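Local coordinates for lipoate-protein ligase, putative (Streptococcus pneumoniae, PDB 1VQZ) that is a putative lipoate-protein ligase, built on the alpha/beta fold of the lipoyl protein ligase A/B family with a C-terminal region of the bacterial lipoate protein ligase C-terminus family, at residues Y32-L37 and T97-E102; A147-Y150 and I155-H158. All coordinates share one frame; numbering follows the deposited sequence.

Contact 1: residues Y32-L37 and T97-E102; sequences YAFKHL and TIISKE. With EDO (1,2-ethanediol), chain N.
Ile99 pushes its CD1 methyl up against the helix backbone at Ala33 and Phe34, and it is the one side chain of the strand segment 97-102 that meets the helix segment 32-37. CD1 lies 3.6 Å from Phe34 N, and the same methyl has Ala33 CB at 3.9 Å and Phe34 CB at 4.1 Å, so it rests against the turn between these two residues. With CG1 beside the backbone N and anti to the carbonyl carbon (chi1 -66°), the CG1-CD1 branch is directed at the helix. The other branch, CG2, comes to the edge of the Phe34 ring, near its plane. Phe34 has its ring anti to the backbone N (chi1 -177°), which carries it past Ile99 and on to Met156 of the next strand. This is helix 23-36 laid on one face of the large mixed sheet of the lipoyl protein ligase A/B fold, a buried contact whose side chains are all apolar. Ile43, on the strand at the other side of 93-101, also packs on Ile99. Polar links flank the greasy patch: Thr97 OG1 is hydrogen-bonded to Glu30, one turn back along the helix, and Phe34 O accepts a bond from Arg154. Farther round the helix, His36 folds over Tyr32, its CB above the centre of the tyrosine ring and Tyr32 CD1 3.3 Å above the imidazole plane. A molecule of 1,2-ethanediol, probably from the crystallisation liquor, donates from O1 to His36 NE2 over 2.8 Å and is also hydrogen-bonded to Glu31.

Contact 2: residues A147-Y150 and I155-H158; sequences AQAY and IMHH
Ala147 forms a hydrogen-bonded antiparallel pair with His158: Ala147 N donates to His158 O, and His158 N returns a bond to Ala147 O, each 2.8 Å long. The imidazole edge of His158 also approaches that Ala147 carbonyl, with CD2 at 3.5 Å from O. Gln148 follows in a non-hydrogen-bonded pair with His157. Its chain is extended, CG anti to the backbone N (chi1 -174°), and runs alongside the imidazole, so that CG makes a CH-pi contact over one ring face, 4.1 Å from the ring centroid. The amide plane is turned 47° from the ring, and OE1 comes to 3.2 Å from His157 CE1; His157 ND1 is hydrogen-bonded to Asn146. Ala149 restores the hydrogen-bonded pattern with selenomethionine Met156: Ala149 N donates to Met156 O, and Met156 N-H points almost straight at Ala149 O (179° at the hydrogen, 2.9 Å). The Met156 chain bends at its last torsion, bringing CE within 4.0 Å of Ala149 CB and over a face of the His158 ring. Tyr150 closes the segment, meeting Ile155 CG1 at the ring edge, while its hydroxyl is hydrogen-bonded to Glu102. The two segments belong to the beta hairpin 141-151/154-162, and the alternating pairs sort the side chains: Ala147, Ala149, Met156 and His158 share the face where helix 23-36 packs. On that face His158 is held at both ring nitrogens, ND1 by Glu30 of the helix and NE2 by Ser82, which fixes the ring's rotation and ties the hairpin to the helix.

Overall arrangement
Contact 1 comes first along the chain and closes before contact 2 opens; their centres lie 9 Å apart, and all four segments fall in the lipoyl protein ligase A/B family region. Strands 93-101 and 154-162 are neighbours in the large mixed sheet, and Ser100 O and Ile155 N, 2.8 Å apart, join the two sites through its backbone. Helix 23-36 spans both on one face: the Phe34 ring reaches from contact 1 to Met156 in contact 2, with CE1 3.6 Å from CB. One helix thus packs across neighbouring strands of a single sheet, binding the two contacts into one unit.

Contact 1: residues Y32-L37 and T97-E102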
loop_
_atom_site.group_PDB
_atom_site.type_symbol
_atom_site.label_atom_id
_atom_site.label_comp_id
_atom_site.label_asym_id
_atom_site.label_seq_id
_atom_site.Cartn_x
_atom_site.Cartn_y
_atom_site.Cartn_z
ATOM N N TYR A 32 6.579 10.356 -7.367
ATOM C CA TYR A 32 6.842 11.378 -8.374
ATOM C C TYR A 32 6.123 11.074 -9.705
ATOM O O TYR A 32 5.498 11.938 -10.298
ATOM C CB TYR A 32 8.334 11.537 -8.597
ATOM C CG TYR A 32 8.654 12.795 -9.355
ATOM C CD1 TYR A 32 8.701 14.031 -8.706
ATOM C CD2 TYR A 32 8.914 12.759 -10.714
ATOM C CE1 TYR A 32 8.964 15.228 -9.397
ATOM C CE2 TYR A 32 9.201 13.956 -11.435
ATOM C CZ TYR A 32 9.221 15.191 -10.758
ATOM O OH TYR A 32 9.505 16.338 -11.448
ATOM N N ALA A 33 6.188 9.822 -10.160
ATOM C CA ALA A 33 5.455 9.426 -11.324
ATOM C C ALA A 33 3.937 9.600 -11.104
ATOM O O ALA A 33 3.248 10.188 -11.949
ATOM C CB ALA A 33 5.839 7.984 -11.720
ATOM N N PHE A 34 3.417 9.117 -9.967
ATOM C CA PHE A 34 1.987 9.197 -9.662
ATOM C C PHE A 34 1.505 10.644 -9.621
ATOM O O PHE A 34 0.522 11.028 -10.299
ATOM C CB PHE A 34 1.772 8.555 -8.307
ATOM C CG PHE A 34 0.333 8.470 -7.850
ATOM C CD1 PHE A 34 -0.732 8.336 -8.764
ATOM C CD2 PHE A 34 0.056 8.390 -6.469
ATOM C CE1 PHE A 34 -2.064 8.177 -8.313
ATOM C CE2 PHE A 34 -1.255 8.239 -6.019
ATOM C CZ PHE A 34 -2.316 8.139 -6.950
ATOM N N LYS A 35 2.224 11.487 -8.884
ATOM C CA LYS A 35 1.732 12.861 -8.568
ATOM C C LYS A 35 2.276 14.013 -9.408
ATOM O O LYS A 35 1.663 15.058 -9.513
ATOM C CB LYS A 35 1.961 13.157 -7.082
ATOM C CG LYS A 35 1.239 12.217 -6.174
ATOM C CD LYS A 35 1.499 12.548 -4.695
ATOM C CE LYS A 35 0.675 11.624 -3.765
ATOM N NZ LYS A 35 1.038 11.832 -2.286
ATOM N N HIS A 36 3.406 13.790 -10.032
ATOM C CA HIS A 36 4.151 14.863 -10.701
ATOM C C HIS A 36 4.263 14.730 -12.215
ATOM O O HIS A 36 4.470 15.727 -12.867
ATOM C CB HIS A 36 5.569 14.932 -10.122
ATOM C CG HIS A 36 5.626 15.458 -8.730
ATOM N ND1 HIS A 36 5.976 16.759 -8.445
ATOM C CD2 HIS A 36 5.414 14.848 -7.537
ATOM C CE1 HIS A 36 5.960 16.930 -7.135
ATOM N NE2 HIS A 36 5.632 15.788 -6.561
ATOM N N LEU A 37 4.152 13.519 -12.773
ATOM C CA LEU A 37 4.224 13.340 -14.232
ATOM C C LEU A 37 2.824 13.374 -14.848
ATOM O O LEU A 37 2.386 12.439 -15.546
ATOM C CB LEU A 37 4.955 12.053 -14.654
ATOM C CG LEU A 37 6.449 11.900 -14.277
ATOM C CD1 LEU A 37 6.990 10.639 -14.890
ATOM C CD2 LEU A 37 7.297 13.066 -14.715
ATOM N N THR A 97 4.057 -0.969 -10.610
ATOM C CA THR A 97 3.299 0.285 -10.502
ATOM C C THR A 97 2.537 0.563 -11.798
ATOM O O THR A 97 3.130 0.598 -12.850
ATOM C CB THR A 97 4.260 1.426 -10.296
ATOM O OG1 THR A 97 5.029 1.168 -9.125
ATOM C CG2 THR A 97 3.558 2.721 -10.173
ATOM N N ILE A 98 1.223 0.736 -11.703
ATOM C CA ILE A 98 0.346 1.054 -12.833
ATOM C C ILE A 98 -0.389 2.350 -12.484
ATOM O O ILE A 98 -1.273 2.349 -11.657
ATOM C CB ILE A 98 -0.675 -0.053 -13.045
ATOM C CG1 ILE A 98 0.036 -1.410 -13.102
ATOM C CG2 ILE A 98 -1.498 0.153 -14.323
ATOM C CD1 ILE A 98 -0.917 -2.549 -12.889
ATOM N N ILE A 99 -0.025 3.433 -13.156
ATOM C CA ILE A 99 -0.638 4.749 -12.993
ATOM C C ILE A 99 -1.424 5.169 -14.201
ATOM O O ILE A 99 -0.980 4.992 -15.360
ATOM C CB ILE A 99 0.450 5.783 -12.739
ATOM C CG1 ILE A 99 1.135 5.501 -11.390
ATOM C CG2 ILE A 99 -0.104 7.195 -12.792
ATOM C CD1 ILE A 99 2.586 5.921 -11.364
ATOM N N SER A 100 -2.601 5.742 -13.945
ATOM C CA SER A 100 -3.512 6.146 -15.049
ATOM C C SER A 100 -4.362 7.329 -14.656
ATOM O O SER A 100 -4.852 7.410 -13.534
ATOM C CB SER A 100 -4.443 5.008 -15.447
ATOM O OG SER A 100 -5.239 4.690 -14.316
ATOM N N LYS A 101 -4.466 8.267 -15.571
ATOM C CA LYS A 101 -5.466 9.294 -15.544
ATOM C C LYS A 101 -6.838 8.642 -15.535
ATOM O O LYS A 101 -7.124 7.708 -16.300
ATOM C CB LYS A 101 -5.331 10.162 -16.795
ATOM C CG LYS A 101 -6.364 11.288 -16.922
ATOM C CD LYS A 101 -6.132 12.110 -18.203
ATOM C CE LYS A 101 -7.095 13.303 -18.267
ATOM N NZ LYS A 101 -6.718 14.339 -19.289
ATOM N N GLU A 102 -7.684 9.151 -14.658
ATOM C CA GLU A 102 -9.049 8.705 -14.526
ATOM C C GLU A 102 -9.780 9.111 -15.801
ATOM O O GLU A 102 -9.906 10.281 -16.103
ATOM C CB GLU A 102 -9.676 9.361 -13.289
ATOM C CG GLU A 102 -11.110 8.995 -13.003
ATOM C CD GLU A 102 -11.616 9.621 -11.703
ATOM O OE1 GLU A 102 -10.961 10.556 -11.202
ATOM O OE2 GLU A 102 -12.660 9.180 -11.177
HETATM C C1 EDO N . 5.173 15.653 -3.565
HETATM O O1 EDO N . 4.300 14.782 -4.275
HETATM C C2 EDO N . 6.127 14.772 -2.778
HETATM O O2 EDO N . 5.485 14.200 -1.642
#

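Contact 2: residues A147-Y150 and I155-H158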
loop_
_atom_site.group_PDB
_atom_site.type_symbol
_atom_site.label_atom_id
_atom_site.label_comp_id
_atom_site.label_asym_id
_atom_site.label_seq_id
_atom_site.Cartn_x
_atom_site.Cartn_y
_atom_site.Cartn_z
ATOM N N ALA A 147 -2.783 -3.087 -4.428
ATOM C CA ALA A 147 -3.441 -2.024 -3.689
ATOM C C ALA A 147 -3.602 -0.789 -4.569
ATOM O O ALA A 147 -2.765 -0.464 -5.383
ATOM C CB ALA A 147 -2.655 -1.691 -2.435
ATOM N N GLN A 148 -4.688 -0.078 -4.345
ATOM C CA GLN A 148 -5.056 1.087 -5.106
ATOM C C GLN A 148 -4.935 2.349 -4.231
ATOM O O GLN A 148 -5.260 2.340 -3.022
ATOM C CB GLN A 148 -6.478 0.872 -5.617
ATOM C CG GLN A 148 -6.980 1.951 -6.562
ATOM C CD GLN A 148 -8.393 1.675 -7.112
ATOM O OE1 GLN A 148 -8.814 0.515 -7.272
ATOM N NE2 GLN A 148 -9.126 2.751 -7.391
ATOM N N ALA A 149 -4.455 3.421 -4.846
ATOM C CA ALA A 149 -4.488 4.768 -4.272
ATOM C C ALA A 149 -5.112 5.716 -5.288
ATOM O O ALA A 149 -4.974 5.530 -6.474
ATOM C CB ALA A 149 -3.077 5.256 -3.885
ATOM N N TYR A 150 -5.796 6.738 -4.803
ATOM C CA TYR A 150 -6.503 7.660 -5.672
ATOM C C TYR A 150 -6.271 9.048 -5.190
ATOM O O TYR A 150 -6.544 9.356 -4.033
ATOM C CB TYR A 150 -7.997 7.386 -5.656
ATOM C CG TYR A 150 -8.792 8.384 -6.433
ATOM C CD1 TYR A 150 -8.880 8.291 -7.802
ATOM C CD2 TYR A 150 -9.431 9.454 -5.800
ATOM C CE1 TYR A 150 -9.611 9.201 -8.554
ATOM C CE2 TYR A 150 -10.189 10.389 -6.556
ATOM C CZ TYR A 150 -10.261 10.240 -7.947
ATOM O OH TYR A 150 -10.982 11.107 -8.735
ATOM N N ILE A 155 -5.235 7.562 -10.734
ATOM C CA ILE A 155 -5.334 6.267 -10.068
ATOM C C ILE A 155 -4.013 5.540 -10.109
ATOM O O ILE A 155 -3.378 5.495 -11.161
ATOM C CB ILE A 155 -6.354 5.399 -10.804
ATOM C CG1 ILE A 155 -7.740 6.088 -10.798
ATOM C CG2 ILE A 155 -6.409 3.967 -10.195
ATOM C CD1 ILE A 155 -8.720 5.538 -11.763
HETATM N N MSE A 156 -3.599 4.973 -8.968
HETATM C CA MSE A 156 -2.457 4.071 -8.944
HETATM C C MSE A 156 -2.854 2.727 -8.377
HETATM O O MSE A 156 -3.430 2.638 -7.306
HETATM C CB MSE A 156 -1.282 4.654 -8.149
HETATM C CG MSE A 156 -0.082 3.738 -8.114
HETATM SE SE MSE A 156 1.485 4.488 -7.155
HETATM C CE MSE A 156 0.603 4.661 -5.326
ATOM N N HIS A 157 -2.529 1.693 -9.126
ATOM C CA HIS A 157 -2.549 0.316 -8.644
ATOM C C HIS A 157 -1.090 -0.121 -8.478
ATOM O O HIS A 157 -0.321 -0.047 -9.422
ATOM C CB HIS A 157 -3.189 -0.617 -9.646
ATOM C CG HIS A 157 -4.662 -0.425 -9.789
ATOM N ND1 HIS A 157 -5.575 -1.168 -9.066
ATOM C CD2 HIS A 157 -5.383 0.456 -10.517
ATOM C CE1 HIS A 157 -6.798 -0.769 -9.372
ATOM N NE2 HIS A 157 -6.706 0.210 -10.253
ATOM N N HIS A 158 -0.708 -0.571 -7.296
ATOM C CA HIS A 158 0.660 -1.048 -7.122
ATOM C C HIS A 158 0.698 -2.250 -6.209
ATOM O O HIS A 158 -0.257 -2.536 -5.462
ATOM C CB HIS A 158 1.652 0.067 -6.722
ATOM C CG HIS A 158 1.453 0.645 -5.357
ATOM N ND1 HIS A 158 2.364 1.504 -4.770
ATOM C CD2 HIS A 158 0.444 0.491 -4.459
ATOM C CE1 HIS A 158 1.914 1.862 -3.573
ATOM N NE2 HIS A 158 0.768 1.233 -3.351
#